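Local coordinates for protein 24-sterol C-methyltransferase (Haloferax volcanii, PDB 6F5Z) that is a putative S-adenosylmethionine-dependent methyltransferase that forms a complex with the Trm112 methyltransferase activator and binds S-adenosylhomocysteine, at residues K17-E20 and D21-H25; T47-Y51 and A52-L56; S109-A112 and F113-A116. One frame throughout, in Å; residues are numbered along the deposited sequence.

Interaction 1. Residues K17-E20 and D21-H25. With SAH (S-adenosyl-L-homocysteine), chain G.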
loop_
_atom_site.group_PDB
_atom_site.type_symbol
_atom_site.label_atom_id
_atom_site.label_comp_id
_atom_site.label_asym_id
_atom_site.label_seq_id
_atom_site.Cartn_x
_atom_site.Cartn_y
_atom_site.Cartn_z
ATOM N N LYS B 17 -4.373 -16.092 -22.891
ATOM C CA LYS B 17 -5.679 -15.853 -22.290
ATOM C C LYS B 17 -5.863 -16.756 -21.073
ATOM O O LYS B 17 -6.533 -16.373 -20.119
ATOM C CB LYS B 17 -6.828 -16.066 -23.305
ATOM C CG LYS B 17 -6.910 -14.983 -24.393
ATOM C CD LYS B 17 -6.960 -13.523 -23.869
ATOM C CE LYS B 17 -8.321 -13.056 -23.404
ATOM N NZ LYS B 17 -8.307 -11.597 -23.103
ATOM N N GLY B 18 -5.307 -17.978 -21.126
ATOM C CA GLY B 18 -5.388 -18.907 -19.998
ATOM C C GLY B 18 -4.611 -18.356 -18.802
ATOM O O GLY B 18 -5.105 -18.395 -17.672
ATOM N N MET B 19 -3.422 -17.773 -19.053
ATOM C CA MET B 19 -2.646 -17.140 -17.979
ATOM C C MET B 19 -3.459 -15.979 -17.412
ATOM O O MET B 19 -3.555 -15.832 -16.193
ATOM C CB MET B 19 -1.319 -16.585 -18.498
ATOM C CG MET B 19 -0.280 -17.614 -18.668
ATOM S SD MET B 19 1.350 -16.813 -18.791
ATOM C CE MET B 19 1.221 -15.961 -20.356
ATOM N N GLU B 20 -4.073 -15.159 -18.290
ATOM C CA GLU B 20 -4.879 -14.029 -17.840
ATOM C C GLU B 20 -5.990 -14.517 -16.936
ATOM O O GLU B 20 -6.200 -13.970 -15.853
ATOM C CB GLU B 20 -5.436 -13.291 -19.086
ATOM C CG GLU B 20 -6.582 -12.346 -18.773
ATOM C CD GLU B 20 -7.173 -11.635 -19.972
ATOM O OE1 GLU B 20 -6.481 -11.506 -21.009
ATOM O OE2 GLU B 20 -8.307 -11.119 -19.820
ATOM N N ASP B 21 -6.725 -15.557 -17.383
ATOM C CA ASP B 21 -7.856 -16.018 -16.575
ATOM C C ASP B 21 -7.460 -16.500 -15.183
ATOM O O ASP B 21 -8.172 -16.223 -14.204
ATOM C CB ASP B 21 -8.659 -17.095 -17.326
ATOM C CG ASP B 21 -9.375 -16.575 -18.566
ATOM O OD1 ASP B 21 -9.686 -15.355 -18.612
ATOM O OD2 ASP B 21 -9.635 -17.388 -19.488
ATOM N N ARG B 22 -6.312 -17.173 -15.092
ATOM C CA ARG B 22 -5.830 -17.672 -13.794
ATOM C C ARG B 22 -5.284 -16.502 -12.938
ATOM O O ARG B 22 -5.638 -16.365 -11.768
ATOM C CB ARG B 22 -4.704 -18.705 -13.981
ATOM C CG ARG B 22 -5.190 -20.006 -14.632
ATOM C CD ARG B 22 -4.150 -21.122 -14.608
ATOM N NE ARG B 22 -2.951 -20.806 -15.387
ATOM C CZ ARG B 22 -2.826 -20.980 -16.700
ATOM N NH1 ARG B 22 -1.693 -20.664 -17.310
ATOM N NH2 ARG B 22 -3.833 -21.463 -17.415
ATOM N N HIS B 23 -4.430 -15.671 -13.544
ATOM C CA HIS B 23 -3.782 -14.593 -12.806
ATOM C C HIS B 23 -4.739 -13.509 -12.370
ATOM O O HIS B 23 -4.529 -12.887 -11.312
ATOM C CB HIS B 23 -2.634 -14.016 -13.632
ATOM C CG HIS B 23 -1.586 -15.059 -13.866
ATOM N ND1 HIS B 23 -0.724 -14.993 -14.942
ATOM C CD2 HIS B 23 -1.333 -16.198 -13.174
ATOM C CE1 HIS B 23 0.033 -16.082 -14.867
ATOM N NE2 HIS B 23 -0.290 -16.829 -13.819
ATOM N N TRP B 24 -5.825 -13.297 -13.149
ATOM C CA TRP B 24 -6.822 -12.289 -12.772
ATOM C C TRP B 24 -7.402 -12.544 -11.394
ATOM O O TRP B 24 -7.802 -11.592 -10.703
ATOM C CB TRP B 24 -7.980 -12.317 -13.792
ATOM C CG TRP B 24 -9.055 -11.310 -13.510
ATOM C CD1 TRP B 24 -10.362 -11.568 -13.190
ATOM C CD2 TRP B 24 -8.930 -9.885 -13.584
ATOM N NE1 TRP B 24 -11.059 -10.388 -13.062
ATOM C CE2 TRP B 24 -10.202 -9.338 -13.319
ATOM C CE3 TRP B 24 -7.864 -9.016 -13.884
ATOM C CZ2 TRP B 24 -10.426 -7.951 -13.293
ATOM C CZ3 TRP B 24 -8.081 -7.646 -13.851
ATOM C CH2 TRP B 24 -9.341 -7.124 -13.540
ATOM N N HIS B 25 -7.485 -13.832 -10.970
ATOM C CA HIS B 25 -8.067 -14.139 -9.659
ATOM C C HIS B 25 -7.443 -13.331 -8.536
ATOM O O HIS B 25 -8.139 -12.956 -7.588
ATOM C CB HIS B 25 -7.874 -15.614 -9.289
ATOM C CG HIS B 25 -8.530 -16.586 -10.225
ATOM N ND1 HIS B 25 -8.207 -17.933 -10.179
ATOM C CD2 HIS B 25 -9.424 -16.383 -11.223
ATOM C CE1 HIS B 25 -8.939 -18.517 -11.128
ATOM N NE2 HIS B 25 -9.666 -17.636 -11.800
HETATM N N SAH G . 1.703 -10.454 -16.650
HETATM C CA SAH G . 1.072 -11.535 -17.454
HETATM C CB SAH G . 2.099 -12.556 -18.085
HETATM C CG SAH G . 2.872 -13.351 -17.038
HETATM S SD SAH G . 4.021 -14.530 -17.842
HETATM C C SAH G . 0.019 -12.327 -16.635
HETATM O O SAH G . -0.153 -11.900 -15.414
HETATM O OXT SAH G . -0.596 -13.254 -17.110
HETATM C "C5'" SAH G . 5.588 -13.627 -17.869
HETATM C "C4'" SAH G . 5.684 -12.611 -18.992
HETATM O "O4'" SAH G . 6.931 -11.886 -18.826
HETATM C "C3'" SAH G . 5.750 -13.293 -20.364
HETATM O "O3'" SAH G . 4.833 -12.728 -21.300
HETATM C "C2'" SAH G . 7.233 -13.201 -20.740
HETATM O "O2'" SAH G . 7.506 -13.164 -22.139
HETATM C "C1'" SAH G . 7.666 -11.914 -20.039
HETATM N N9 SAH G . 9.089 -11.855 -19.698
HETATM C C8 SAH G . 9.801 -12.766 -18.955
HETATM N N7 SAH G . 11.055 -12.435 -18.764
HETATM C C5 SAH G . 11.179 -11.219 -19.421
HETATM C C6 SAH G . 12.270 -10.338 -19.598
HETATM N N6 SAH G . 13.506 -10.572 -19.135
HETATM N N1 SAH G . 12.057 -9.207 -20.316
HETATM C C2 SAH G . 10.841 -8.992 -20.838
HETATM N N3 SAH G . 9.742 -9.745 -20.739
HETATM C C4 SAH G . 9.974 -10.853 -20.005
#
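His23 N donates to Met19 O over 2.8 Å in an almost straight bond, with an N-H...O angle of 168°, and the same carbonyl oxygen also lies 3.0 Å above one face of the His23 imidazole, toward its rim. The ring is brought over its own helical acceptor because CG stands anti to the carbonyl carbon, chi1 -63°. With its backbone and one ring face thus placed against Met19 O, His23 turns an edge to the cofactor product: ND1 donates to the SAH carboxylate oxygen OXT at 2.8 Å, near the ring plane and close to linear. The Met19 side chain lies beside the imidazole, pointing the same way, with CB 3.9 Å from His23 CE1, and its SD goes on to within 3.6 Å of SAH SD. The two residues illustrate how a helix serves a ligand, since positions four apart on helix 16-33 present neighbouring side chains to the carboxylate and the sulfur of SAH in the methyltransferase pocket. On one flank of the Met19/His23 side, the Arg22 chain bends at chi3 and brings its guanidinium over Gly18 O, while NH1 meets Met19 CG at 3.6 Å. On the other flank, Lys17 NZ forms a 2.8 Å salt bridge with Glu20 OE1, arriving from above the carboxylate plane; OE1 also takes a hydrogen bond from Ser49 OG, so two donors probably steady the carboxylate and stabilise its negative charge.

Interaction 2. Residues T47-Y51 and A52-L56. With SAH (S-adenosyl-L-homocysteine), chain G.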
loop_
_atom_site.group_PDB
_atom_site.type_symbol
_atom_site.label_atom_id
_atom_site.label_comp_id
_atom_site.label_asym_id
_atom_site.label_seq_id
_atom_site.Cartn_x
_atom_site.Cartn_y
_atom_site.Cartn_z
ATOM N N THR B 47 3.869 -7.932 -19.915
ATOM C CA THR B 47 2.437 -7.705 -20.060
ATOM C C THR B 47 1.601 -8.948 -20.404
ATOM O O THR B 47 0.426 -8.989 -20.056
ATOM C CB THR B 47 2.214 -6.583 -21.061
ATOM O OG1 THR B 47 0.889 -6.061 -20.929
ATOM C CG2 THR B 47 2.527 -6.978 -22.496
ATOM N N GLY B 48 2.206 -9.946 -21.076
ATOM C CA GLY B 48 1.425 -11.120 -21.444
ATOM C C GLY B 48 0.287 -10.698 -22.359
ATOM O O GLY B 48 0.564 -10.014 -23.341
ATOM N N SER B 49 -0.970 -11.019 -22.020
ATOM C CA SER B 49 -2.113 -10.644 -22.881
ATOM C C SER B 49 -2.440 -9.136 -22.820
ATOM O O SER B 49 -3.328 -8.692 -23.545
ATOM C CB SER B 49 -3.380 -11.404 -22.491
ATOM O OG SER B 49 -3.907 -10.850 -21.295
ATOM N N GLY B 50 -1.786 -8.393 -21.919
ATOM C CA GLY B 50 -2.042 -6.961 -21.752
ATOM C C GLY B 50 -3.237 -6.643 -20.863
ATOM O O GLY B 50 -3.613 -5.469 -20.751
ATOM N N TYR B 51 -3.821 -7.643 -20.181
ATOM C CA TYR B 51 -5.050 -7.427 -19.433
ATOM C C TYR B 51 -4.946 -6.380 -18.332
ATOM O O TYR B 51 -5.943 -5.744 -17.996
ATOM C CB TYR B 51 -5.603 -8.751 -18.879
ATOM C CG TYR B 51 -4.781 -9.316 -17.736
ATOM C CD1 TYR B 51 -4.997 -8.895 -16.421
ATOM C CD2 TYR B 51 -3.747 -10.226 -17.970
ATOM C CE1 TYR B 51 -4.240 -9.402 -15.362
ATOM C CE2 TYR B 51 -2.965 -10.718 -16.921
ATOM C CZ TYR B 51 -3.210 -10.289 -15.620
ATOM O OH TYR B 51 -2.406 -10.720 -14.582
ATOM N N ALA B 52 -3.753 -6.255 -17.715
ATOM C CA ALA B 52 -3.636 -5.319 -16.601
ATOM C C ALA B 52 -3.813 -3.892 -17.076
ATOM O O ALA B 52 -4.447 -3.099 -16.383
ATOM C CB ALA B 52 -2.278 -5.478 -15.953
ATOM N N LEU B 53 -3.255 -3.545 -18.245
ATOM C CA LEU B 53 -3.429 -2.204 -18.781
ATOM C C LEU B 53 -4.879 -1.948 -19.136
ATOM O O LEU B 53 -5.402 -0.867 -18.893
ATOM C CB LEU B 53 -2.550 -1.944 -20.004
ATOM C CG LEU B 53 -1.056 -1.943 -19.734
ATOM C CD1 LEU B 53 -0.294 -1.798 -21.035
ATOM C CD2 LEU B 53 -0.673 -0.778 -18.773
ATOM N N ARG B 54 -5.540 -2.941 -19.763
ATOM C CA ARG B 54 -6.953 -2.747 -20.104
ATOM C C ARG B 54 -7.800 -2.582 -18.846
ATOM O O ARG B 54 -8.690 -1.734 -18.829
ATOM C CB ARG B 54 -7.479 -3.902 -20.958
ATOM C CG ARG B 54 -6.876 -3.882 -22.351
ATOM C CD ARG B 54 -7.475 -4.927 -23.329
ATOM N NE ARG B 54 -7.287 -6.310 -22.859
ATOM C CZ ARG B 54 -6.192 -7.027 -23.094
ATOM N NH1 ARG B 54 -5.193 -6.516 -23.814
ATOM N NH2 ARG B 54 -6.102 -8.270 -22.646
ATOM N N ALA B 55 -7.519 -3.352 -17.771
ATOM C CA ALA B 55 -8.238 -3.239 -16.509
ATOM C C ALA B 55 -7.982 -1.881 -15.869
ATOM O O ALA B 55 -8.927 -1.254 -15.369
ATOM C CB ALA B 55 -7.819 -4.347 -15.545
ATOM N N LEU B 56 -6.726 -1.388 -15.922
ATOM C CA LEU B 56 -6.460 -0.070 -15.337
ATOM C C LEU B 56 -7.140 1.045 -16.103
ATOM O O LEU B 56 -7.563 2.039 -15.495
ATOM C CB LEU B 56 -4.965 0.175 -15.232
ATOM C CG LEU B 56 -4.253 -0.639 -14.135
ATOM C CD1 LEU B 56 -2.735 -0.511 -14.262
ATOM C CD2 LEU B 56 -4.755 -0.259 -12.724
HETATM N N SAH G . 1.703 -10.454 -16.650
HETATM C CA SAH G . 1.072 -11.535 -17.454
HETATM C CB SAH G . 2.099 -12.556 -18.085
HETATM C CG SAH G . 2.872 -13.351 -17.038
HETATM S SD SAH G . 4.021 -14.530 -17.842
HETATM C C SAH G . 0.019 -12.327 -16.635
HETATM O O SAH G . -0.153 -11.900 -15.414
HETATM O OXT SAH G . -0.596 -13.254 -17.110
HETATM C "C5'" SAH G . 5.588 -13.627 -17.869
HETATM C "C4'" SAH G . 5.684 -12.611 -18.992
HETATM O "O4'" SAH G . 6.931 -11.886 -18.826
HETATM C "C3'" SAH G . 5.750 -13.293 -20.364
HETATM O "O3'" SAH G . 4.833 -12.728 -21.300
HETATM C "C2'" SAH G . 7.233 -13.201 -20.740
HETATM O "O2'" SAH G . 7.506 -13.164 -22.139
HETATM C "C1'" SAH G . 7.666 -11.914 -20.039
HETATM N N9 SAH G . 9.089 -11.855 -19.698
HETATM C C8 SAH G . 9.801 -12.766 -18.955
HETATM N N7 SAH G . 11.055 -12.435 -18.764
HETATM C C5 SAH G . 11.179 -11.219 -19.421
HETATM C C6 SAH G . 12.270 -10.338 -19.598
HETATM N N6 SAH G . 13.506 -10.572 -19.135
HETATM N N1 SAH G . 12.057 -9.207 -20.316
HETATM C C2 SAH G . 10.841 -8.992 -20.838
HETATM N N3 SAH G . 9.742 -9.745 -20.739
HETATM C C4 SAH G . 9.974 -10.853 -20.005
HETATM O O HOH W 1 -0.978 -7.452 -18.203
#
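The guanidinium of Arg54 meets Ser49 O with its edge, the oxygen lying only 5° out of the guanidinium plane, while Gly50 O and Tyr51 CA lie over one of its faces. At the Tyr51 ring, water 1 sits above one face, toward the rim, and the SAH carboxylate carbon approaches the edge. Arg54 grips Ser49 O end-on with NH1 and NH2, each at 2.9 Å; NH1 lies in the carbonyl plane on a lone pair, whereas NH2 comes from well above that plane. A leucine in place of this arginine would remove both donors, and is likely to leave Ser49 O without these mates and the turn freer to shift. The loop is a type II' beta turn from Thr47 to Gly50, the glycine-rich segment between first strand and helix of a Rossmann-like methyltransferase. A side chain at Gly48 would collide with the ligand. Water 1 donates to Thr47 O and accepts from Ala52 N at 3.1 Å, tying turn to helix. With CG between the backbone N and carbonyl carbon, chi1 72°, Tyr51 reaches the ligand, where OH donates to SAH O at 2.7 Å: a single hydroxyl thus supports the carboxylate, whose negative charge the bond is likely to help stabilise.

Interaction 3. Residues S109-A112 and F113-A116. With SAH (S-adenosyl-L-homocysteine), chain G.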
loop_
_atom_site.group_PDB
_atom_site.type_symbol
_atom_site.label_atom_id
_atom_site.label_comp_id
_atom_site.label_asym_id
_atom_site.label_seq_id
_atom_site.Cartn_x
_atom_site.Cartn_y
_atom_site.Cartn_z
ATOM N N SER B 109 3.773 -5.184 -12.467
ATOM C CA SER B 109 4.278 -6.429 -13.011
ATOM C C SER B 109 3.630 -7.598 -12.273
ATOM O O SER B 109 3.654 -7.649 -11.045
ATOM C CB SER B 109 5.797 -6.476 -12.963
ATOM O OG SER B 109 6.281 -7.697 -13.506
ATOM N N MET B 110 3.076 -8.549 -13.024
ATOM C CA MET B 110 2.474 -9.743 -12.406
ATOM C C MET B 110 3.118 -10.986 -13.043
ATOM O O MET B 110 3.170 -11.110 -14.285
ATOM C CB MET B 110 0.955 -9.780 -12.662
ATOM C CG MET B 110 0.272 -11.109 -12.347
ATOM S SD MET B 110 0.263 -11.432 -10.567
ATOM C CE MET B 110 -0.847 -12.854 -10.460
ATOM N N GLU B 111 3.585 -11.898 -12.187
ATOM C CA GLU B 111 4.108 -13.185 -12.626
ATOM C C GLU B 111 5.212 -13.044 -13.675
ATOM O O GLU B 111 5.324 -13.931 -14.546
ATOM C CB GLU B 111 2.924 -14.047 -13.153
ATOM C CG GLU B 111 2.112 -14.643 -12.018
ATOM C CD GLU B 111 2.878 -15.773 -11.359
ATOM O OE1 GLU B 111 3.883 -15.492 -10.660
ATOM O OE2 GLU B 111 2.548 -16.949 -11.636
ATOM N N ALA B 112 6.114 -12.059 -13.521
ATOM C CA ALA B 112 7.176 -11.859 -14.514
ATOM C C ALA B 112 8.480 -11.465 -13.887
ATOM O O ALA B 112 9.536 -11.733 -14.433
ATOM C CB ALA B 112 6.772 -10.765 -15.506
ATOM N N PHE B 113 8.422 -10.740 -12.760
ATOM C CA PHE B 113 9.639 -10.143 -12.226
ATOM C C PHE B 113 10.761 -11.130 -11.951
ATOM O O PHE B 113 11.925 -10.795 -12.192
ATOM C CB PHE B 113 9.336 -9.313 -10.971
ATOM C CG PHE B 113 10.555 -8.750 -10.287
ATOM C CD1 PHE B 113 11.154 -7.590 -10.751
ATOM C CD2 PHE B 113 11.146 -9.428 -9.221
ATOM C CE1 PHE B 113 12.305 -7.091 -10.119
ATOM C CE2 PHE B 113 12.312 -8.944 -8.611
ATOM C CZ PHE B 113 12.867 -7.780 -9.057
ATOM N N TYR B 114 10.395 -12.305 -11.474
ATOM C CA TYR B 114 11.375 -13.292 -11.055
ATOM C C TYR B 114 12.066 -13.961 -12.245
ATOM O O TYR B 114 12.971 -14.769 -12.015
ATOM C CB TYR B 114 10.751 -14.278 -10.093
ATOM C CG TYR B 114 9.457 -14.877 -10.592
ATOM C CD1 TYR B 114 9.461 -15.967 -11.457
ATOM C CD2 TYR B 114 8.224 -14.408 -10.142
ATOM C CE1 TYR B 114 8.281 -16.568 -11.877
ATOM C CE2 TYR B 114 7.028 -14.982 -10.579
ATOM C CZ TYR B 114 7.057 -16.079 -11.431
ATOM O OH TYR B 114 5.891 -16.714 -11.814
ATOM N N TYR B 115 11.705 -13.611 -13.492
ATOM C CA TYR B 115 12.457 -14.123 -14.640
ATOM C C TYR B 115 13.567 -13.124 -15.016
ATOM O O TYR B 115 14.380 -13.423 -15.907
ATOM C CB TYR B 115 11.526 -14.299 -15.859
ATOM C CG TYR B 115 10.434 -15.320 -15.667
ATOM C CD1 TYR B 115 10.725 -16.685 -15.614
ATOM C CD2 TYR B 115 9.100 -14.936 -15.589
ATOM C CE1 TYR B 115 9.712 -17.633 -15.480
ATOM C CE2 TYR B 115 8.088 -15.871 -15.393
ATOM C CZ TYR B 115 8.395 -17.219 -15.349
ATOM O OH TYR B 115 7.387 -18.152 -15.204
ATOM N N ALA B 116 13.610 -11.920 -14.391
ATOM C CA ALA B 116 14.649 -10.933 -14.737
ATOM C C ALA B 116 16.027 -11.559 -14.566
ATOM O O ALA B 116 16.244 -12.249 -13.569
ATOM C CB ALA B 116 14.545 -9.700 -13.854
HETATM N N SAH G . 1.703 -10.454 -16.650
HETATM C CA SAH G . 1.072 -11.535 -17.454
HETATM C CB SAH G . 2.099 -12.556 -18.085
HETATM C CG SAH G . 2.872 -13.351 -17.038
HETATM S SD SAH G . 4.021 -14.530 -17.842
HETATM C C SAH G . 0.019 -12.327 -16.635
HETATM O O SAH G . -0.153 -11.900 -15.414
HETATM O OXT SAH G . -0.596 -13.254 -17.110
HETATM C "C5'" SAH G . 5.588 -13.627 -17.869
HETATM C "C4'" SAH G . 5.684 -12.611 -18.992
HETATM O "O4'" SAH G . 6.931 -11.886 -18.826
HETATM C "C3'" SAH G . 5.750 -13.293 -20.364
HETATM O "O3'" SAH G . 4.833 -12.728 -21.300
HETATM C "C2'" SAH G . 7.233 -13.201 -20.740
HETATM O "O2'" SAH G . 7.506 -13.164 -22.139
HETATM C "C1'" SAH G . 7.666 -11.914 -20.039
HETATM N N9 SAH G . 9.089 -11.855 -19.698
HETATM C C8 SAH G . 9.801 -12.766 -18.955
HETATM N N7 SAH G . 11.055 -12.435 -18.764
HETATM C C5 SAH G . 11.179 -11.219 -19.421
HETATM C C6 SAH G . 12.270 -10.338 -19.598
HETATM N N6 SAH G . 13.506 -10.572 -19.135
HETATM N N1 SAH G . 12.057 -9.207 -20.316
HETATM C C2 SAH G . 10.841 -8.992 -20.838
HETATM N N3 SAH G . 9.742 -9.745 -20.739
HETATM C C4 SAH G . 9.974 -10.853 -20.005
HETATM O O HOH W 2 5.956 -9.791 -11.573
HETATM O O HOH W 3 5.065 -16.639 -14.754
#
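Tyr114 OH donates to Glu111 OE1 at 2.6 Å, meeting it from above the carboxylate plane; carboxylate and ring planes are 54° apart, and OE1 lies at the ring's edge. A bend at chi2 (-73°) brings the Glu111 carboxylate back to this hydroxyl, and Asn141 N gives OE1 a second hydrogen bond. In the backbone, Tyr115 N donates to Ala112 O at 3.0 Å, closing the 3-10 turn of 113-115. Water 3 donates to Glu111 O at 2.7 Å and to Tyr114 OH, and also bonds Tyr115 OH, so both phenols and a backbone carbonyl share it. Water 2 joins Ser109 OG to Phe113 N; the serine hydroxyl is bonded to Leu45 O as well. Among the packing contacts, the Tyr115 ring turns its edge to Glu111 O, with CE2 3.5 Å away, while Tyr114 CE1 lies over one of its faces. Toward the ligand, Met110 O accepts from the amino N of SAH at 2.9 Å, Ala112 CB rests 3.5 Å from the ribose O4', and Tyr115 CB meets the adenine N7 at 3.5 Å. Amino group, ribose and base are thus touched in turn, as expected of the end of the fourth strand, 104-110, and the loop after it in a Rossmann-like methyltransferase.

In the fold
Interactions 1, 2 and 3 follow one another along the chain, yet all three converge on one SAH molecule. The centres of interactions 1 and 2 lie about 11 Å apart, those of 2 and 3 about 14 Å, and those of 1 and 3 about 15 Å. The helix of 17-25 packs against the loop and helix of 47-56, with His23 CB 3.4 Å from Tyr51 OH. Met110 CG comes 3.5 Å from Tyr51 OH as well, linking 47-56 to 109-116, and His23 NE2 approaches Glu111 OE2 at 3.6 Å. The amino-acid end of the ligand is therefore met from three parts of the fold, while 109-116 extends the contact to its ribose and base.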